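Uncharacterized protein (Plasmodium falciparum, PDB 1ZSO) is of unknown function but belongs to the UPF0587 family of CXXC-motif proteins and may bind zinc. Local coordinates at residues 14-19 with 157-162; 38-43 with 71-76; 126-131 with 150-155. All blocks are in the same frame, centred on the assembly; numbering follows the deposited sequence.

Contact 1. Residues 14-19 with 157-162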
# COMPACT_ATOMS: atom_id res chain seq x y z
N VAL B 14 10.84 15.08 -7.07
CA VAL B 14 10.53 14.80 -8.46
C VAL B 14 10.49 16.13 -9.19
O VAL B 14 9.73 17.01 -8.82
CB VAL B 14 9.15 14.13 -8.66
CG1 VAL B 14 8.85 13.95 -10.14
CG2 VAL B 14 9.12 12.80 -7.98
N ARG B 15 11.33 16.25 -10.22
CA ARG B 15 11.38 17.43 -11.06
C ARG B 15 10.80 17.11 -12.41
O ARG B 15 11.05 16.04 -12.98
CB ARG B 15 12.83 17.88 -11.23
CG ARG B 15 13.63 17.68 -9.97
CD ARG B 15 14.69 18.73 -9.78
NE ARG B 15 15.64 18.77 -10.88
CZ ARG B 15 15.92 19.86 -11.59
NH1 ARG B 15 15.32 21.02 -11.31
NH2 ARG B 15 16.82 19.79 -12.58
N ILE B 16 10.01 18.04 -12.94
CA ILE B 16 9.52 17.92 -14.28
C ILE B 16 9.85 19.13 -15.16
O ILE B 16 10.14 20.24 -14.69
CB ILE B 16 8.00 17.64 -14.33
CG1 ILE B 16 7.19 18.92 -14.11
CG2 ILE B 16 7.59 16.60 -13.30
CD1 ILE B 16 5.69 18.66 -14.28
N LYS B 17 9.72 18.88 -16.46
CA LYS B 17 9.96 19.84 -17.54
C LYS B 17 9.02 19.45 -18.70
O LYS B 17 8.89 18.29 -19.03
CB LYS B 17 11.42 19.76 -17.97
CG LYS B 17 11.83 20.65 -19.11
CD LYS B 17 13.32 20.48 -19.32
CE LYS B 17 13.77 20.90 -20.69
NZ LYS B 17 15.30 20.86 -20.76
N ALA B 18 8.36 20.42 -19.30
CA ALA B 18 7.51 20.12 -20.45
C ALA B 18 7.34 21.41 -21.20
O ALA B 18 7.46 22.51 -20.64
CB ALA B 18 6.15 19.56 -20.02
N GLU B 19 7.11 21.24 -22.50
CA GLU B 19 6.89 22.33 -23.43
C GLU B 19 5.37 22.59 -23.54
O GLU B 19 4.56 21.65 -23.76
CB GLU B 19 7.57 21.95 -24.77
CG GLU B 19 7.07 22.64 -26.02
CD GLU B 19 7.94 22.32 -27.25
OE1 GLU B 19 8.75 21.36 -27.17
OE2 GLU B 19 7.82 23.02 -28.28
N TYR B 157 3.94 18.89 -24.29
CA TYR B 157 4.83 18.12 -25.14
C TYR B 157 6.12 17.81 -24.42
O TYR B 157 6.60 18.58 -23.59
CB TYR B 157 5.19 18.93 -26.39
CG TYR B 157 4.03 19.21 -27.33
CD1 TYR B 157 3.85 18.43 -28.46
CD2 TYR B 157 3.13 20.24 -27.07
CE1 TYR B 157 2.80 18.65 -29.32
CE2 TYR B 157 2.03 20.47 -27.93
CZ TYR B 157 1.88 19.68 -29.05
OH TYR B 157 0.84 19.89 -29.96
N ASN B 158 6.69 16.68 -24.81
CA ASN B 158 7.99 16.25 -24.41
C ASN B 158 8.09 16.37 -22.91
O ASN B 158 8.94 17.10 -22.41
CB ASN B 158 9.07 17.07 -25.15
CG ASN B 158 10.50 16.54 -24.90
OD1 ASN B 158 10.68 15.41 -24.45
ND2 ASN B 158 11.51 17.35 -25.22
N LEU B 159 7.20 15.70 -22.20
CA LEU B 159 7.24 15.73 -20.72
C LEU B 159 8.46 14.94 -20.28
O LEU B 159 8.68 13.81 -20.75
CB LEU B 159 5.93 15.19 -20.09
CG LEU B 159 5.98 14.93 -18.57
CD1 LEU B 159 6.04 16.23 -17.73
CD2 LEU B 159 4.86 14.01 -18.12
N GLU B 160 9.28 15.57 -19.46
CA GLU B 160 10.50 15.00 -18.95
C GLU B 160 10.47 15.11 -17.42
O GLU B 160 9.82 16.00 -16.85
CB GLU B 160 11.71 15.74 -19.49
CG GLU B 160 12.02 15.57 -20.97
CD GLU B 160 13.30 16.31 -21.40
OE1 GLU B 160 14.37 15.66 -21.38
OE2 GLU B 160 13.26 17.53 -21.72
N TYR B 161 11.14 14.19 -16.75
CA TYR B 161 11.14 14.22 -15.32
C TYR B 161 12.40 13.54 -14.76
O TYR B 161 13.13 12.82 -15.48
CB TYR B 161 9.86 13.56 -14.77
CG TYR B 161 9.46 12.33 -15.55
CD1 TYR B 161 10.02 11.09 -15.29
CD2 TYR B 161 8.52 12.44 -16.56
CE1 TYR B 161 9.65 9.97 -16.03
CE2 TYR B 161 8.14 11.34 -17.30
CZ TYR B 161 8.70 10.11 -17.03
OH TYR B 161 8.28 9.05 -17.83
N GLU B 162 12.66 13.79 -13.49
CA GLU B 162 13.69 13.04 -12.82
C GLU B 162 13.37 12.96 -11.34
O GLU B 162 12.60 13.77 -10.82
CB GLU B 162 15.08 13.60 -13.12
CG GLU B 162 15.39 14.97 -12.57
CD GLU B 162 16.74 15.50 -13.05
OE1 GLU B 162 17.61 15.82 -12.21
OE2 GLU B 162 16.95 15.57 -14.28

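Contact 2. Residues 38-43 with 71-76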
# COMPACT_ATOMS: atom_id res chain seq x y z
N ILE B 38 10.70 1.29 -6.89
CA ILE B 38 11.55 1.50 -5.72
C ILE B 38 12.57 0.38 -5.48
O ILE B 38 12.51 -0.71 -6.07
CB ILE B 38 10.70 1.65 -4.47
CG1 ILE B 38 9.97 0.34 -4.18
CG2 ILE B 38 9.73 2.87 -4.67
CD1 ILE B 38 9.43 0.19 -2.75
N ARG B 39 13.50 0.69 -4.59
CA ARG B 39 14.51 -0.25 -4.13
C ARG B 39 14.74 -0.11 -2.62
O ARG B 39 14.59 0.97 -2.02
CB ARG B 39 15.83 -0.02 -4.87
CG ARG B 39 16.87 -1.14 -4.70
CD ARG B 39 18.21 -0.55 -4.98
NE ARG B 39 19.32 -1.38 -4.54
CZ ARG B 39 20.03 -2.15 -5.37
NH1 ARG B 39 19.70 -2.22 -6.66
NH2 ARG B 39 21.05 -2.88 -4.89
N ASP B 40 15.07 -1.23 -2.02
CA ASP B 40 15.48 -1.25 -0.63
C ASP B 40 16.80 -0.48 -0.50
O ASP B 40 17.76 -0.72 -1.24
CB ASP B 40 15.60 -2.71 -0.21
CG ASP B 40 15.91 -2.89 1.24
OD1 ASP B 40 16.15 -1.88 1.96
OD2 ASP B 40 15.96 -4.09 1.65
N SER B 41 16.85 0.48 0.40
CA SER B 41 18.04 1.29 0.60
C SER B 41 19.13 0.49 1.29
O SER B 41 20.31 0.90 1.28
CB SER B 41 17.71 2.54 1.41
OG SER B 41 17.21 2.19 2.69
N THR B 42 18.76 -0.65 1.87
CA THR B 42 19.75 -1.50 2.55
C THR B 42 19.92 -2.90 1.94
O THR B 42 20.50 -3.76 2.58
CB THR B 42 19.43 -1.70 4.08
OG1 THR B 42 18.26 -2.49 4.24
CG2 THR B 42 19.27 -0.37 4.82
N SER B 43 19.40 -3.16 0.74
CA SER B 43 19.61 -4.47 0.09
C SER B 43 19.41 -4.34 -1.41
O SER B 43 19.22 -3.24 -1.89
CB SER B 43 18.69 -5.57 0.67
OG SER B 43 17.34 -5.50 0.16
N ILE B 71 6.51 -0.62 3.38
CA ILE B 71 6.90 -1.94 2.99
C ILE B 71 7.82 -2.51 4.06
O ILE B 71 8.63 -1.80 4.64
CB ILE B 71 7.50 -1.94 1.55
CG1 ILE B 71 7.79 -3.35 1.06
CG2 ILE B 71 8.78 -1.10 1.43
CD1 ILE B 71 8.09 -3.35 -0.43
N LYS B 72 7.62 -3.79 4.36
CA LYS B 72 8.50 -4.54 5.20
C LYS B 72 9.28 -5.45 4.23
O LYS B 72 8.78 -6.48 3.74
CB LYS B 72 7.70 -5.33 6.24
CG LYS B 72 8.51 -6.22 7.17
CD LYS B 72 7.56 -6.91 8.12
CE LYS B 72 8.24 -7.35 9.42
NZ LYS B 72 9.07 -8.58 9.21
N TRP B 73 10.49 -4.99 3.91
CA TRP B 73 11.33 -5.57 2.87
C TRP B 73 11.67 -7.02 3.13
O TRP B 73 11.71 -7.81 2.18
CB TRP B 73 12.63 -4.79 2.74
CG TRP B 73 12.50 -3.51 2.01
CD1 TRP B 73 12.61 -2.27 2.52
CD2 TRP B 73 12.26 -3.35 0.61
NE1 TRP B 73 12.46 -1.34 1.54
CE2 TRP B 73 12.22 -1.98 0.36
CE3 TRP B 73 12.04 -4.25 -0.45
CZ2 TRP B 73 12.03 -1.47 -0.91
CZ3 TRP B 73 11.82 -3.76 -1.68
CH2 TRP B 73 11.85 -2.38 -1.92
N THR B 74 11.89 -7.38 4.39
CA THR B 74 12.25 -8.75 4.75
C THR B 74 11.49 -9.27 6.00
O THR B 74 10.79 -8.53 6.69
CB THR B 74 13.82 -8.91 4.96
OG1 THR B 74 14.24 -8.41 6.24
CG2 THR B 74 14.61 -8.18 3.90
N GLU B 75 11.69 -10.55 6.31
CA GLU B 75 11.15 -11.12 7.55
C GLU B 75 11.65 -10.44 8.84
O GLU B 75 11.17 -10.75 9.92
CB GLU B 75 11.41 -12.64 7.62
CG GLU B 75 12.88 -13.09 7.77
CD GLU B 75 13.47 -13.75 6.49
OE1 GLU B 75 13.57 -13.04 5.43
OE2 GLU B 75 13.84 -14.98 6.56
N TYR B 76 12.57 -9.49 8.76
CA TYR B 76 13.05 -8.81 9.96
C TYR B 76 12.24 -7.54 10.23
O TYR B 76 11.61 -6.99 9.34
CB TYR B 76 14.55 -8.55 9.85
CG TYR B 76 15.32 -9.83 9.99
CD1 TYR B 76 15.60 -10.64 8.89
CD2 TYR B 76 15.71 -10.27 11.25
CE1 TYR B 76 16.31 -11.85 9.05
CE2 TYR B 76 16.39 -11.46 11.42
CZ TYR B 76 16.68 -12.24 10.32
OH TYR B 76 17.35 -13.41 10.54

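Contact 3. Residues 126-131 with 150-155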
# COMPACT_ATOMS: atom_id res chain seq x y z
N GLU B 126 -5.39 23.55 -16.76
CA GLU B 126 -6.15 24.76 -17.08
C GLU B 126 -5.47 25.37 -18.28
O GLU B 126 -4.25 25.43 -18.30
CB GLU B 126 -6.14 25.76 -15.92
CG GLU B 126 -7.07 26.98 -16.18
CD GLU B 126 -7.18 27.90 -15.00
OE1 GLU B 126 -6.38 27.75 -14.05
OE2 GLU B 126 -8.10 28.77 -15.00
N ASP B 127 -6.23 25.81 -19.29
CA ASP B 127 -5.63 26.52 -20.43
C ASP B 127 -5.72 28.02 -20.21
O ASP B 127 -6.31 28.46 -19.23
CB ASP B 127 -6.25 26.09 -21.77
CG ASP B 127 -7.72 26.52 -21.94
OD1 ASP B 127 -8.18 27.53 -21.37
OD2 ASP B 127 -8.41 25.83 -22.70
N THR B 128 -5.12 28.80 -21.11
CA THR B 128 -4.97 30.23 -20.91
C THR B 128 -6.32 30.97 -20.94
O THR B 128 -6.44 32.09 -20.42
CB THR B 128 -3.99 30.88 -21.93
OG1 THR B 128 -4.37 30.51 -23.27
CG2 THR B 128 -2.53 30.46 -21.65
N LYS B 129 -7.34 30.31 -21.51
CA LYS B 129 -8.71 30.83 -21.52
C LYS B 129 -9.51 30.29 -20.34
O LYS B 129 -10.73 30.44 -20.29
CB LYS B 129 -9.39 30.44 -22.83
CG LYS B 129 -8.71 30.99 -24.08
CD LYS B 129 -8.95 32.48 -24.24
CE LYS B 129 -8.25 33.03 -25.48
NZ LYS B 129 -7.72 34.40 -25.23
N GLY B 130 -8.82 29.63 -19.41
CA GLY B 130 -9.40 29.30 -18.11
C GLY B 130 -10.20 28.02 -18.00
O GLY B 130 -10.74 27.74 -16.93
N LYS B 131 -10.30 27.22 -19.06
CA LYS B 131 -11.09 26.00 -18.97
C LYS B 131 -10.21 24.83 -18.58
O LYS B 131 -9.01 24.81 -18.87
CB LYS B 131 -11.87 25.72 -20.26
CG LYS B 131 -11.22 24.81 -21.24
CD LYS B 131 -11.91 23.48 -21.27
CE LYS B 131 -12.89 23.36 -22.44
NZ LYS B 131 -12.68 22.03 -23.11
N HIS B 150 -12.88 28.87 -28.07
CA HIS B 150 -12.02 29.87 -28.67
C HIS B 150 -11.22 29.31 -29.85
O HIS B 150 -10.31 29.97 -30.34
CB HIS B 150 -11.04 30.46 -27.64
CG HIS B 150 -11.71 31.05 -26.43
ND1 HIS B 150 -12.08 30.30 -25.33
CD2 HIS B 150 -12.02 32.34 -26.12
CE1 HIS B 150 -12.62 31.09 -24.42
NE2 HIS B 150 -12.59 32.33 -24.87
N GLU B 151 -11.53 28.09 -30.28
CA GLU B 151 -10.83 27.44 -31.40
C GLU B 151 -9.30 27.40 -31.20
O GLU B 151 -8.52 27.92 -32.02
CB GLU B 151 -11.24 28.10 -32.74
CG GLU B 151 -12.54 27.48 -33.30
CD GLU B 151 -13.39 28.42 -34.14
OE1 GLU B 151 -12.89 28.97 -35.15
OE2 GLU B 151 -14.59 28.57 -33.80
N MSE B 152 -8.87 26.76 -30.12
CA MSE B 152 -7.49 26.90 -29.64
C MSE B 152 -6.88 25.57 -29.25
O MSE B 152 -7.41 24.87 -28.40
CB MSE B 152 -7.45 27.86 -28.44
CG MSE B 152 -6.08 28.00 -27.77
SE MSE B 152 -6.06 29.43 -26.38
CE MSE B 152 -6.72 28.41 -24.82
N CYS B 153 -5.76 25.22 -29.87
CA CYS B 153 -5.05 24.00 -29.49
C CYS B 153 -4.37 24.24 -28.14
O CYS B 153 -3.75 25.30 -27.90
CB CYS B 153 -4.00 23.60 -30.55
SG CYS B 153 -4.61 23.12 -32.27
N VAL B 154 -4.48 23.23 -27.28
CA VAL B 154 -3.83 23.22 -25.97
C VAL B 154 -3.00 21.95 -25.86
O VAL B 154 -3.49 20.89 -26.12
CB VAL B 154 -4.90 23.23 -24.88
CG1 VAL B 154 -4.27 23.34 -23.55
CG2 VAL B 154 -5.86 24.36 -25.11
N GLY B 155 -1.74 22.06 -25.47
CA GLY B 155 -0.84 20.91 -25.54
C GLY B 155 0.25 20.88 -24.48
O GLY B 155 0.70 21.90 -23.96

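Contact 1. Residues 14-19 with 157-162
Arg15 O accepts the backbone N-H of Glu162 at 2.8 Å, and Tyr161 CA leans on the same oxygen with a CA-H...O contact of 3.0 Å. This is antiparallel pairing between the neighbouring inner strands 9-21 and 152-163 of a six-stranded sheet. Arg15 with Glu162 and Lys17 with Glu160 are hydrogen-bonded pairs, and Ile16 with Tyr161 is the non-hydrogen-bonded pair between them. A beta bulge then shifts the register by one, where the strand bends at Asn158, and the bonding resumes between Glu19 and Tyr157.

On the face of Ile16 and Tyr161, Ile16 CG2 meets Tyr161 CB (4.1 Å), and the tyrosine ring leads away to stack edge-to-face with Phe117 while its OH bonds Gln141. Leu159 CD1 reaches back to Ala18 CB at 4.0 Å, both residues buried, with Leu159 CG anti to the backbone N (chi1 169°).

The other face carries charge. Lys17 and Glu160 run side by side, yet Lys17 NZ stays 4.0 Å from Glu160 OE2, too far for a salt bridge. Arg15 and Glu162 hold guanidinium and carboxylate planes 87° apart; Glu162 OE1 lies in the guanidinium plane, at its edge, in a long salt bridge of 3.8 Å to Arg15 NE.

Contact 2. Residues 38-43 with 71-76
Asp40 lies flat over the indole of Trp73, its carboxylate only 4° from parallel to the ring system. The stack joins the end of strand 34-40, which runs into a type I beta turn from Asp40 to Ser43, to the loop between strands 69-71 and 80-85.

The tight part is centred on the indole. Asp40 CB makes a CH-pi contact, 3.6 Å from the centroid of the five-membered ring and 17° off its normal, and the two side chains run antiparallel, one over the other. The backbone adds to this layer, with Asp40 N over the same face, 3.2 Å from Trp73 CZ2. Ile71 CG2 lies against the opposite face, towards the rim, so the indole is held between an aspartate and an isoleucine. Ile38 CD1 approaches obliquely, 3.6 Å from Trp73 CZ2. The indole NE1 bonds Gly111 O, which, with the packing on both faces, should hold the ring's rotation. Beyond the indole, the buried Lys72 bonds Gln51 of the second subunit through its backbone N, while its NZ bonds both Thr74 O and Asn121 of the second subunit.

With CG anti to the backbone N (chi1 -175°), the carboxylate lies above the ring and its oxygens can bind the turn. The side towards solvent is looser, formed by the exposed turn at Ser41 and Thr42, where Thr42 OG1 also bonds Lys78 NZ. Within the turn, Thr42 N closes an Asx turn on Asp40 OD1 at 2.9 Å, and Thr42 OG1 reaches that oxygen from the same face of the carboxylate.

Contact 3. Residues 126-131 with 150-155
Lys129 lays its aliphatic chain over one face of the His150 ring, joining a type I beta turn, Asp127 to Gly130, to the residues leading into strand 152-163. The turn connects strands 123-127 and 132-136 of the four-stranded sheet, while strand 152-163 belongs to the six-stranded sheet, so the contact bridges two sheets near their ends.

The CH-pi interaction is well centred. Lys129 CD stands 3.6 Å from the centroid of the His150 ring and 10° off its normal. The bend at chi2 (-74°) carries CD over the ring, and the lysine ammonium does not meet the imidazole: Lys129 NZ is 5.3 Å from His150 NE2.

Van der Waals packing centres on Met152, a selenomethionine. The bend at its chi3 brings the methyl CE in among three residues of the turn. CE lies 3.5 Å from Thr128 OG1, beside the carboxylate of Asp127, and also meets Lys129 CG at 3.3 Å, tighter than usual van der Waals contact. Farther into the fold, both methyls of Val154 press on Asp127 CB, and the two side chains cross at about a right angle.

Polar bonding between the segments runs through an outside residue: Asn147 gives ND2 to the buried Asp127 OD2 and takes His150 N at its OD1. Tyr133 OH bonds Asp127 OD2 as well. The other oxygen serves the turn's own backbone: Lys129 N makes a weak bond to it, and Lys131 N meets Asp127 OD1 at 3.2 Å from above the carboxylate plane.

Contact 1 closes the longest loop of the three, and both other contacts are nested inside it. Contacts 1 and 3 share strand 152-163 and adjoin in sequence at residues 155 and 157, with centres 20 Å apart; the strand pairs with 9-21 in one and meets the turn after strand 123-127 in the other. Contact 2 lies on the opposite side of the chain's centre from contact 3, with 45 Å between their centres and about 28 Å between nearest atoms. Its centre is 29 Å from that of contact 1, and the nearest atoms are about 10 Å apart. Among the three, contact 2 alone has the second subunit within reach.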